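Local coordinates for PTS EIIA type-4 domain-containing protein (Streptococcus agalactiae NEM316, PDB 4TKZ) that probably serves as the EIIA component of a mannose-type sugar phosphotransferase system, passing on phosphoryl groups during sugar uptake, at residues E21-H26 with M95-V100; E57-T62 with D111-V116; I4-H9 with G15-L20; G90-M95 with E122-F127. All blocks are in the same frame, centred on the assembly; numbering follows the deposited sequence. Where two conformers were deposited one is given.

Contact 1. Residues E21-H26 with M95-V100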
loop_
_atom_site.group_PDB
_atom_site.type_symbol
_atom_site.label_atom_id
_atom_site.label_comp_id
_atom_site.label_asym_id
_atom_site.label_seq_id
_atom_site.Cartn_x
_atom_site.Cartn_y
_atom_site.Cartn_z
ATOM N N GLU A 21 -11.646 6.392 3.117
ATOM C CA GLU A 21 -13.052 6.746 3.291
ATOM C C GLU A 21 -13.552 6.189 4.616
ATOM O O GLU A 21 -14.261 6.866 5.357
ATOM C CB GLU A 21 -13.881 6.173 2.136
ATOM C CG GLU A 21 -15.350 5.896 2.454
ATOM C CD GLU A 21 -16.284 7.042 2.097
ATOM O OE1 GLU A 21 -15.861 8.214 2.167
ATOM O OE2 GLU A 21 -17.451 6.760 1.745
ATOM N N LEU A 22 -13.177 4.946 4.905
ATOM C CA LEU A 22 -13.612 4.275 6.131
ATOM C C LEU A 22 -13.016 4.925 7.376
ATOM O O LEU A 22 -13.703 5.099 8.393
ATOM C CB LEU A 22 -13.240 2.788 6.091
ATOM C CG LEU A 22 -13.638 2.019 7.354
ATOM C CD1 LEU A 22 -15.144 2.076 7.528
ATOM C CD2 LEU A 22 -13.151 0.569 7.316
ATOM N N ILE A 23 -11.735 5.272 7.299
ATOM C CA ILE A 23 -11.033 5.839 8.447
ATOM C C ILE A 23 -11.391 7.313 8.629
ATOM O O ILE A 23 -11.809 7.721 9.709
ATOM C CB ILE A 23 -9.502 5.642 8.333
ATOM C CG1 ILE A 23 -9.136 4.164 8.493
ATOM C CG2 ILE A 23 -8.762 6.465 9.380
ATOM C CD1 ILE A 23 -7.726 3.837 8.025
ATOM N N ALA A 24 -11.264 8.101 7.568
ATOM C CA ALA A 24 -11.373 9.557 7.693
ATOM C C ALA A 24 -12.583 10.193 6.997
ATOM O O ALA A 24 -12.855 11.379 7.191
ATOM C CB ALA A 24 -10.094 10.212 7.202
ATOM N N GLY A 25 -13.298 9.426 6.178
ATOM C CA GLY A 25 -14.432 9.973 5.451
ATOM C C GLY A 25 -13.956 10.540 4.128
ATOM O O GLY A 25 -12.785 10.414 3.788
ATOM N N HIS A 26 -14.853 11.179 3.385
ATOM C CA HIS A 26 -14.498 11.699 2.069
ATOM C C HIS A 26 -13.612 12.942 2.156
ATOM O O HIS A 26 -13.857 13.832 2.967
ATOM C CB HIS A 26 -15.759 11.995 1.260
ATOM C CG HIS A 26 -15.483 12.536 -0.108
ATOM N ND1 HIS A 26 -15.608 13.871 -0.417
ATOM C CD2 HIS A 26 -15.086 11.920 -1.245
ATOM C CE1 HIS A 26 -15.299 14.057 -1.689
ATOM N NE2 HIS A 26 -14.976 12.888 -2.213
ATOM N N MET A 95 1.546 6.465 4.167
ATOM C CA MET A 95 1.893 7.530 3.221
ATOM C C MET A 95 0.652 8.371 2.932
ATOM O O MET A 95 0.687 9.606 2.994
ATOM C CB MET A 95 2.450 6.920 1.931
ATOM C CG MET A 95 3.010 7.930 0.966
ATOM S SD MET A 95 3.674 7.131 -0.495
ATOM C CE MET A 95 5.218 6.488 0.142
ATOM N N LEU A 96 -0.458 7.694 2.654
ATOM C CA LEU A 96 -1.706 8.375 2.308
ATOM C C LEU A 96 -2.293 9.152 3.477
ATOM O O LEU A 96 -2.702 10.307 3.331
ATOM C CB LEU A 96 -2.742 7.368 1.790
ATOM C CG LEU A 96 -4.080 7.953 1.346
ATOM C CD1 LEU A 96 -3.905 9.115 0.341
ATOM C CD2 LEU A 96 -4.930 6.844 0.738
ATOM N N MET A 97 -2.347 8.521 4.643
ATOM C CA MET A 97 -2.930 9.192 5.795
ATOM C C MET A 97 -2.117 10.433 6.169
ATOM O O MET A 97 -2.680 11.481 6.488
ATOM C CB MET A 97 -3.052 8.229 6.980
ATOM C CG MET A 97 -4.062 7.083 6.782
ATOM S SD MET A 97 -5.723 7.598 6.279
ATOM C CE MET A 97 -6.142 8.693 7.641
ATOM N N GLU A 98 -0.797 10.331 6.099
ATOM C CA GLU A 98 0.051 11.471 6.452
ATOM C C GLU A 98 -0.171 12.646 5.511
ATOM O O GLU A 98 -0.275 13.796 5.948
ATOM C CB GLU A 98 1.533 11.087 6.436
ATOM C CG GLU A 98 2.418 12.137 7.126
ATOM C CD GLU A 98 2.124 12.232 8.624
ATOM O OE1 GLU A 98 2.595 11.357 9.367
ATOM O OE2 GLU A 98 1.424 13.174 9.054
ATOM N N ALA A 99 -0.243 12.359 4.216
ATOM C CA ALA A 99 -0.445 13.422 3.239
ATOM C C ALA A 99 -1.770 14.130 3.513
ATOM O O ALA A 99 -1.838 15.367 3.537
ATOM C CB ALA A 99 -0.400 12.870 1.819
ATOM N N VAL A 100 -2.812 13.338 3.747
ATOM C CA VAL A 100 -4.146 13.874 3.992
ATOM C C VAL A 100 -4.195 14.678 5.291
ATOM O O VAL A 100 -4.685 15.807 5.326
ATOM C CB VAL A 100 -5.184 12.745 4.048
ATOM C CG1 VAL A 100 -6.514 13.253 4.626
ATOM C CG2 VAL A 100 -5.382 12.126 2.665
#
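Ile23 meets Met97 through methyl groups alone. Its CG2 lies 3.9 Å from Met97 CE, and the two side chains cross at a slant. In Ile23, chi1 is -69°. This sets CG2 anti to the backbone N and turns that branch to the terminal methyl of Met97. CD1 of Ile23, at the end of the CG1 branch, packs on Leu93. The next residue, Ala24, presents CB, 4.3 Å from the same Met97 CE. A single methyl thus touches two successive residues of the last helical turn. Gly25 then breaks the helix with a positive phi.

Met97 is bent at both chi2 and chi3. The chain therefore does not reach straight across; it folds so that its CE tip, not its shaft, makes the contact. SD sits behind CE and packs on Leu20, on helix 12-24 one turn before Ala24. Met97 is buried, while Ile23 is exposed, so the contact lies at the edge of the core. A glycerol is bound about 3 Å from the Met97 side chain. Ile23 additionally packs on His9 of the second subunit.

The two segments belong to helices 12-24 and 93-102. Leu96 and Val100 of the second helix pack on strand 3-9, Met95 and Leu96 on strand 57-62. Met95 and Ala99 also face helix 110-122.

Contact 2. Residues E57-T62 with D111-V116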
loop_
_atom_site.group_PDB
_atom_site.type_symbol
_atom_site.label_atom_id
_atom_site.label_comp_id
_atom_site.label_asym_id
_atom_site.label_seq_id
_atom_site.Cartn_x
_atom_site.Cartn_y
_atom_site.Cartn_z
ATOM N N GLU A 57 0.247 22.792 -6.672
ATOM C CA GLU A 57 0.942 21.967 -5.688
ATOM C C GLU A 57 0.306 20.584 -5.685
ATOM O O GLU A 57 -0.849 20.433 -5.286
ATOM C CB GLU A 57 0.814 22.597 -4.302
ATOM C CG GLU A 57 1.279 24.049 -4.235
ATOM C CD GLU A 57 2.790 24.192 -4.230
ATOM O OE1 GLU A 57 3.492 23.168 -4.074
ATOM O OE2 GLU A 57 3.278 25.334 -4.374
ATOM N N ILE A 58 1.056 19.582 -6.136
ATOM C CA ILE A 58 0.499 18.253 -6.394
ATOM C C ILE A 58 1.388 17.134 -5.862
ATOM O O ILE A 58 2.586 17.068 -6.154
ATOM C CB ILE A 58 0.261 18.029 -7.906
ATOM C CG1 ILE A 58 -0.761 19.034 -8.435
ATOM C CG2 ILE A 58 -0.219 16.613 -8.195
ATOM C CD1 ILE A 58 -0.392 19.611 -9.785
ATOM N N LEU A 59 0.797 16.251 -5.065
ATOM C CA LEU A 59 1.535 15.100 -4.584
ATOM C C LEU A 59 0.984 13.859 -5.263
ATOM O O LEU A 59 -0.195 13.537 -5.120
ATOM C CB LEU A 59 1.431 14.988 -3.055
ATOM C CG LEU A 59 2.119 13.769 -2.432
ATOM C CD1 LEU A 59 3.617 13.735 -2.735
ATOM C CD2 LEU A 59 1.878 13.734 -0.938
ATOM N N VAL A 60 1.844 13.162 -5.997
ATOM C CA VAL A 60 1.442 11.944 -6.685
ATOM C C VAL A 60 1.987 10.711 -5.977
ATOM O O VAL A 60 3.212 10.510 -5.869
ATOM C CB VAL A 60 1.907 11.914 -8.146
ATOM C CG1 VAL A 60 1.372 10.653 -8.813
ATOM C CG2 VAL A 60 1.442 13.164 -8.890
ATOM N N LEU A 61 1.075 9.878 -5.489
ATOM C CA LEU A 61 1.482 8.685 -4.768
ATOM C C LEU A 61 1.327 7.469 -5.669
ATOM O O LEU A 61 0.228 7.152 -6.112
ATOM C CB LEU A 61 0.632 8.536 -3.501
ATOM C CG LEU A 61 0.612 9.828 -2.680
ATOM C CD1 LEU A 61 -0.271 9.642 -1.439
ATOM C CD2 LEU A 61 2.041 10.208 -2.282
ATOM N N THR A 62 2.425 6.778 -5.945
ATOM C CA THR A 62 2.358 5.649 -6.866
ATOM C C THR A 62 2.820 4.384 -6.220
ATOM O O THR A 62 3.569 4.425 -5.248
ATOM C CB THR A 62 3.232 5.869 -8.110
ATOM O OG1 THR A 62 4.620 5.805 -7.742
ATOM C CG2 THR A 62 2.917 7.217 -8.742
ATOM N N ASP A 111 7.384 21.001 1.289
ATOM C CA ASP A 111 7.544 21.003 2.738
ATOM C C ASP A 111 6.719 19.898 3.393
ATOM O O ASP A 111 6.828 19.655 4.592
ATOM C CB ASP A 111 7.175 22.382 3.293
ATOM C CG ASP A 111 7.980 23.500 2.649
ATOM O OD1 ASP A 111 9.186 23.288 2.404
ATOM O OD2 ASP A 111 7.408 24.579 2.372
ATOM N N LEU A 112 5.905 19.221 2.587
ATOM C CA LEU A 112 5.061 18.132 3.072
ATOM C C LEU A 112 5.678 16.753 2.822
ATOM O O LEU A 112 5.475 15.831 3.610
ATOM C CB LEU A 112 3.660 18.211 2.446
ATOM C CG LEU A 112 2.737 17.000 2.576
ATOM C CD1 LEU A 112 2.248 16.837 4.019
ATOM C CD2 LEU A 112 1.563 17.077 1.607
ATOM N N VAL A 113 6.437 16.611 1.741
ATOM C CA VAL A 113 6.949 15.291 1.340
ATOM C C VAL A 113 7.870 14.610 2.346
ATOM O O VAL A 113 7.855 13.388 2.462
ATOM C CB VAL A 113 7.670 15.321 -0.030
ATOM C CG1 VAL A 113 6.663 15.409 -1.140
ATOM C CG2 VAL A 113 8.668 16.459 -0.088
ATOM N N ASP A 114 8.676 15.390 3.057
ATOM C CA ASP A 114 9.629 14.819 4.002
ATOM C C ASP A 114 8.923 14.136 5.176
ATOM O O ASP A 114 9.356 13.089 5.654
ATOM C CB ASP A 114 10.603 15.895 4.483
ATOM C CG ASP A 114 11.479 16.421 3.359
ATOM O OD1 ASP A 114 11.819 15.632 2.454
ATOM O OD2 ASP A 114 11.813 17.625 3.366
ATOM N N LYS A 115 7.822 14.728 5.619
ATOM C CA LYS A 115 7.012 14.137 6.681
ATOM C C LYS A 115 6.297 12.888 6.171
ATOM O O LYS A 115 6.138 11.908 6.895
ATOM C CB LYS A 115 5.995 15.168 7.153
ATOM C CG LYS A 115 5.247 14.799 8.400
ATOM C CD LYS A 115 4.706 16.060 9.056
ATOM C CE LYS A 115 5.777 17.147 9.088
ATOM N NZ LYS A 115 5.253 18.448 9.583
ATOM N N VAL A 116 5.867 12.929 4.913
ATOM C CA VAL A 116 5.131 11.819 4.318
ATOM C C VAL A 116 6.039 10.601 4.162
ATOM O O VAL A 116 5.645 9.475 4.460
ATOM C CB VAL A 116 4.520 12.237 2.960
ATOM C CG1 VAL A 116 4.045 11.030 2.186
ATOM C CG2 VAL A 116 3.367 13.222 3.181
#
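Leu59 points from strand 57-62 at helix 110-122 and splits its two methyls among three helix residues. CD1 meets Val113 CG1 at 3.8 Å, with the two side chains set askew to each other. CD2 goes the other way. It lies 4.2 Å from Leu112 CD2 and 4.4 Å from Val116 CG2, so it sits near residues one turn apart on the helix. The fork of Leu59 thus faces both the Val113 side and the Leu112-Val116 side of this turn.

The CB of Leu59 points at the helix; with CG anti to the backbone N (chi1 177°) the fork lies against it. Val113 is not aimed straight at the strand, yet its CG1 branch touches Leu59. Val116 and Leu112 are aimed at it. Leu61, two residues on, sends its tip the same way but stops 5.0 Å from Val116, measured from Leu61 CD2 to Val116 CG1. All four touching residues are buried and apolar.

The short axes run nearly alongside, 10.2 Å apart at closest approach and 26° from parallel. Helix 93-102 packs beside this contact: Ala99 packs on Leu59, and Met95 on Leu61 and Val116. Strand 57-62 is an inner strand of the parallel sheet, bonded to strands 3-9 and 84-89. Val113 and Val116 also pack on strand 84-89, and Val60 meets helix 68-76 on the other sheet face.

Contact 3. Residues I4-H9 with G15-L20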
loop_
_atom_site.group_PDB
_atom_site.type_symbol
_atom_site.label_atom_id
_atom_site.label_comp_id
_atom_site.label_asym_id
_atom_site.label_seq_id
_atom_site.Cartn_x
_atom_site.Cartn_y
_atom_site.Cartn_z
ATOM N N ILE A 4 -3.845 15.526 -3.952
ATOM C CA ILE A 4 -3.250 14.193 -3.830
ATOM C C ILE A 4 -3.763 13.290 -4.938
ATOM O O ILE A 4 -4.971 13.096 -5.076
ATOM C CB ILE A 4 -3.590 13.573 -2.449
ATOM C CG1 ILE A 4 -2.988 14.425 -1.340
ATOM C CG2 ILE A 4 -3.073 12.132 -2.333
ATOM C CD1 ILE A 4 -3.428 14.010 0.058
ATOM N N ILE A 5 -2.844 12.739 -5.729
ATOM C CA ILE A 5 -3.235 11.861 -6.816
ATOM C C ILE A 5 -2.596 10.499 -6.632
ATOM O O ILE A 5 -1.369 10.376 -6.515
ATOM C CB ILE A 5 -2.807 12.447 -8.176
ATOM C CG1 ILE A 5 -3.369 13.855 -8.335
ATOM C CG2 ILE A 5 -3.275 11.558 -9.328
ATOM C CD1 ILE A 5 -2.966 14.532 -9.672
ATOM N N ILE A 6 -3.435 9.472 -6.616
ATOM C CA ILE A 6 -2.973 8.103 -6.464
ATOM C C ILE A 6 -3.016 7.367 -7.798
ATOM O O ILE A 6 -4.095 7.203 -8.394
ATOM C CB ILE A 6 -3.860 7.345 -5.462
ATOM C CG1 ILE A 6 -3.886 8.059 -4.107
ATOM C CG2 ILE A 6 -3.359 5.912 -5.270
ATOM C CD1 ILE A 6 -4.897 7.455 -3.120
ATOM N N VAL A 7 -1.851 6.923 -8.267
ATOM C CA VAL A 7 -1.775 6.154 -9.503
ATOM C C VAL A 7 -1.164 4.796 -9.217
ATOM O O VAL A 7 -0.043 4.711 -8.711
ATOM C CB VAL A 7 -0.910 6.867 -10.567
ATOM C CG1 VAL A 7 -1.185 6.271 -11.935
ATOM C CG2 VAL A 7 -1.184 8.353 -10.551
ATOM N N ALA A 8 -1.890 3.724 -9.530
ATOM C CA ALA A 8 -1.385 2.385 -9.243
ATOM C C ALA A 8 -2.031 1.316 -10.114
ATOM O O ALA A 8 -3.082 1.538 -10.711
ATOM C CB ALA A 8 -1.576 2.058 -7.749
ATOM N N HIS A 9 -1.374 0.161 -10.180
ATOM C CA HIS A 9 -1.829 -0.985 -10.958
ATOM C C HIS A 9 -3.163 -1.547 -10.471
ATOM O O HIS A 9 -3.401 -1.663 -9.263
ATOM C CB HIS A 9 -0.777 -2.099 -10.887
ATOM C CG HIS A 9 0.498 -1.787 -11.614
ATOM N ND1 HIS A 9 1.529 -1.073 -11.037
ATOM C CD2 HIS A 9 0.918 -2.115 -12.858
ATOM C CE1 HIS A 9 2.520 -0.959 -11.905
ATOM N NE2 HIS A 9 2.176 -1.588 -13.014
ATOM N N GLY A 15 -9.089 0.793 -3.970
ATOM C CA GLY A 15 -9.046 0.037 -2.733
ATOM C C GLY A 15 -8.442 0.826 -1.589
ATOM O O GLY A 15 -8.981 0.824 -0.479
ATOM N N ILE A 16 -7.320 1.498 -1.831
ATOM C CA ILE A 16 -6.697 2.278 -0.756
ATOM C C ILE A 16 -7.528 3.527 -0.437
ATOM O O ILE A 16 -7.574 3.975 0.713
ATOM C CB ILE A 16 -5.207 2.615 -1.033
ATOM C CG1 ILE A 16 -4.502 3.008 0.271
ATOM C CG2 ILE A 16 -5.061 3.715 -2.080
ATOM C CD1 ILE A 16 -3.000 3.068 0.140
ATOM N N LEU A 17 -8.220 4.060 -1.442
ATOM C CA LEU A 17 -9.158 5.158 -1.210
ATOM C C LEU A 17 -10.334 4.728 -0.337
ATOM O O LEU A 17 -10.844 5.517 0.464
ATOM C CB LEU A 17 -9.660 5.746 -2.537
ATOM C CG LEU A 17 -8.663 6.654 -3.236
ATOM C CD1 LEU A 17 -9.166 7.004 -4.634
ATOM C CD2 LEU A 17 -8.429 7.909 -2.397
ATOM N N SER A 18 -10.750 3.470 -0.465
ATOM C CA SER A 18 -11.807 2.950 0.400
ATOM C C SER A 18 -11.326 2.826 1.845
ATOM O O SER A 18 -12.131 2.923 2.769
ATOM C CB SER A 18 -12.352 1.608 -0.110
ATOM O OG SER A 18 -11.458 0.544 0.154
ATOM N N SER A 19 -10.020 2.628 2.045
ATOM C CA SER A 19 -9.453 2.594 3.397
ATOM C C SER A 19 -9.567 3.975 4.026
ATOM O O SER A 19 -9.997 4.125 5.174
ATOM C CB SER A 19 -7.982 2.171 3.359
ATOM O OG SER A 19 -7.834 0.901 2.753
ATOM N N LEU A 20 -9.164 4.978 3.260
ATOM C CA LEU A 20 -9.262 6.382 3.657
ATOM C C LEU A 20 -10.706 6.801 3.968
ATOM O O LEU A 20 -10.959 7.486 4.963
ATOM C CB LEU A 20 -8.670 7.268 2.547
ATOM C CG LEU A 20 -8.739 8.788 2.681
ATOM C CD1 LEU A 20 -7.969 9.261 3.905
ATOM C CD2 LEU A 20 -8.209 9.465 1.410
#
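Ile6 reaches Ile16 and Leu17 because its longer branch is stretched out. CG1 stands anti to the carbonyl carbon (chi1 -57°), and chi2 is extended at 172°. This carries CD1 out to the helix. Leu17 likewise has CG anti to its carbonyl carbon. Its CB is not aimed at the strand, but the end of the side chain swings nearer to it.

CD1 of Ile6 then lies 3.6 Å from Leu17 CD2 and 3.9 Å from Leu17 CG. The two chains run past each other in opposite directions. At about a right angle to this, the same Ile6 CD1 meets Ile16 CG2 at 3.9 Å. One methyl thus touches two neighbouring residues of the helix. The contact is purely apolar.

The helix has polar bonds of its own. Gly15 O accepts from Ser18 OG at 2.6 Å and from Ser19 N at 3.3 Å. The Ser18 hydroxyl comes in tilted 22° from the carbonyl plane. Ser18 OG is also hydrogen-bonded to Asn11 N of the second subunit. Ser19 OG bonds to His9 O of that subunit, and the reverse bond is made too. Leu96 of helix 93-102 and Leu91 pack beside the Ile6 side chain.

Strand 3-9, helix 12-24 and strand 30-35 form a beta-alpha-beta crossover. The contact packs its helix onto the first strand. Helices lie on both faces of the four-stranded parallel sheet (order 2-1-3-4), the alpha/beta fold of mannose-type EIIA domains.

Contact 4. Residues G90-M95 with E122-F127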
loop_
_atom_site.group_PDB
_atom_site.type_symbol
_atom_site.label_atom_id
_atom_site.label_comp_id
_atom_site.label_asym_id
_atom_site.label_seq_id
_atom_site.Cartn_x
_atom_site.Cartn_y
_atom_site.Cartn_z
ATOM N N GLY A 90 6.162 3.466 -3.489
ATOM C CA GLY A 90 6.120 2.760 -2.211
ATOM C C GLY A 90 4.852 2.988 -1.417
ATOM O O GLY A 90 4.833 2.786 -0.206
ATOM N N LEU A 91 3.792 3.407 -2.106
ATOM C CA LEU A 91 2.546 3.827 -1.463
ATOM C C LEU A 91 2.017 2.806 -0.465
ATOM O O LEU A 91 1.772 1.653 -0.824
ATOM C CB LEU A 91 1.469 4.099 -2.521
ATOM C CG LEU A 91 0.035 4.280 -2.012
ATOM C CD1 LEU A 91 -0.062 5.485 -1.079
ATOM C CD2 LEU A 91 -0.924 4.436 -3.180
ATOM N N ASN A 92 1.884 3.235 0.786
ATOM C CA ASN A 92 1.186 2.449 1.825
ATOM C C ASN A 92 0.129 3.317 2.501
ATOM O O ASN A 92 0.014 4.494 2.180
ATOM C CB ASN A 92 2.148 1.770 2.818
ATOM C CG ASN A 92 3.076 2.743 3.523
ATOM O OD1 ASN A 92 2.771 3.922 3.665
ATOM N ND2 ASN A 92 4.215 2.227 4.004
ATOM N N LEU A 93 -0.671 2.774 3.419
ATOM C CA LEU A 93 -1.726 3.611 3.981
ATOM C C LEU A 93 -1.134 4.726 4.843
ATOM O O LEU A 93 -1.717 5.803 4.953
ATOM C CB LEU A 93 -2.787 2.785 4.735
ATOM C CG LEU A 93 -4.050 3.496 5.249
ATOM C CD1 LEU A 93 -4.775 4.247 4.162
ATOM C CD2 LEU A 93 -5.015 2.494 5.911
ATOM N N SER A 94 0.031 4.478 5.437
ATOM C CA SER A 94 0.723 5.498 6.224
ATOM C C SER A 94 1.045 6.722 5.367
ATOM O O SER A 94 0.859 7.863 5.805
ATOM C CB SER A 94 2.032 4.941 6.790
ATOM O OG SER A 94 1.797 4.015 7.836
ATOM N N MET A 95 1.546 6.465 4.167
ATOM C CA MET A 95 1.893 7.530 3.221
ATOM C C MET A 95 0.652 8.371 2.932
ATOM O O MET A 95 0.687 9.606 2.994
ATOM C CB MET A 95 2.450 6.920 1.931
ATOM C CG MET A 95 3.010 7.930 0.966
ATOM S SD MET A 95 3.674 7.131 -0.495
ATOM C CE MET A 95 5.218 6.488 0.142
ATOM N N GLU A 122 8.150 4.707 8.847
ATOM C CA GLU A 122 7.848 4.400 10.236
ATOM C C GLU A 122 6.657 3.459 10.361
ATOM O O GLU A 122 6.475 2.807 11.391
ATOM C CB GLU A 122 7.606 5.693 11.029
ATOM C CG GLU A 122 8.857 6.543 11.190
ATOM C CD GLU A 122 8.605 7.836 11.930
ATOM O OE1 GLU A 122 7.524 8.429 11.744
ATOM O OE2 GLU A 122 9.497 8.260 12.697
ATOM N N GLY A 123 5.843 3.385 9.313
ATOM C CA GLY A 123 4.654 2.548 9.328
ATOM C C GLY A 123 4.915 1.078 9.032
ATOM O O GLY A 123 4.029 0.236 9.192
ATOM N N ILE A 124 6.125 0.772 8.578
ATOM C CA ILE A 124 6.524 -0.603 8.275
ATOM C C ILE A 124 7.121 -1.216 9.528
ATOM O O ILE A 124 8.239 -0.890 9.922
ATOM C CB ILE A 124 7.566 -0.643 7.141
ATOM C CG1 ILE A 124 6.966 -0.054 5.865
ATOM C CG2 ILE A 124 8.018 -2.078 6.867
ATOM C CD1 ILE A 124 8.003 0.218 4.764
ATOM N N VAL A 125 6.365 -2.109 10.150
ATOM C CA VAL A 125 6.730 -2.653 11.458
ATOM C C VAL A 125 6.533 -4.164 11.464
ATOM O O VAL A 125 5.541 -4.662 10.926
ATOM C CB VAL A 125 5.866 -2.016 12.569
ATOM C CG1 VAL A 125 5.989 -2.788 13.887
ATOM C CG2 VAL A 125 6.236 -0.552 12.771
ATOM N N ASP A 126 7.483 -4.890 12.051
ATOM C CA ASP A 126 7.336 -6.323 12.269
ATOM C C ASP A 126 6.899 -6.499 13.727
ATOM O O ASP A 126 7.609 -6.078 14.637
ATOM C CB ASP A 126 8.680 -7.022 12.010
ATOM C CG ASP A 126 8.650 -8.525 12.298
ATOM O OD1 ASP A 126 7.693 -9.036 12.925
ATOM O OD2 ASP A 126 9.620 -9.200 11.896
ATOM N N PHE A 127 5.731 -7.100 13.947
ATOM C CA PHE A 127 5.168 -7.189 15.299
ATOM C C PHE A 127 6.094 -7.904 16.279
ATOM O O PHE A 127 6.042 -7.646 17.483
ATOM C CB PHE A 127 3.790 -7.856 15.286
ATOM C CG PHE A 127 3.243 -8.147 16.665
ATOM C CD1 PHE A 127 2.875 -7.110 17.514
ATOM C CD2 PHE A 127 3.097 -9.454 17.103
ATOM C CE1 PHE A 127 2.372 -7.376 18.803
ATOM C CE2 PHE A 127 2.594 -9.736 18.380
ATOM C CZ PHE A 127 2.233 -8.693 19.226
#
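Asn92 and Ile124 cross at about a right angle, joining the start of helix 93-102 to the chain just after helix 110-122. From CB of Asn92, a chi1 of 57° tucks CG back over the first helical turn. From CG the amide forks. OD1 accepts from Met95 N at 2.9 Å, nearly in line with its own C=O bond. This is the N-cap bond of the helix. The other arm, ND2, comes 4.0 Å from Ile124 CG1. That approach is only packing. The hydrogen bonds of ND2 go to Ser120 O and to Gly90 O of the second subunit.

Ser94, two residues on, lays OG 3.5 Å from Gly123 CA. It can come this close because Gly123 has no side chain. A bound glycerol also lies about 3 Å from the Ser94 side chain. Val125 and Asp126 pair in an antiparallel ladder with a strand of the second subunit, and Asp126 OD2 forms a salt bridge to Lys86 NZ of that subunit.

Chemically, the two segments pack against each other without a mutual bond. The buried Asn92 amide is nonetheless satisfied at both arms, once by the helix it caps and twice by carbonyls, one of them across the dimer interface.

Contacts 2 and 3 are buried packing of helices on neighbouring strands of one sheet, linked by backbone pairs between Ile5 and residues Leu59 and Leu61. They lie on opposite sides of the chain's centre. Contact 1 is helix on helix and only partly buried. It shares helix 12-24 with contact 3 and helix 93-102, including Met95, with contact 4. Ala99 and Met95 carry contact 1's helix onto contact 2. The first three contacts are carried by methyl groups. Contact 4 is buried although furthest from the centre, at the dimer interface. It sets an amide and a hydroxyl against the other segment, and the amide also bonds to the second subunit, which contacts 1 and 3 touch too.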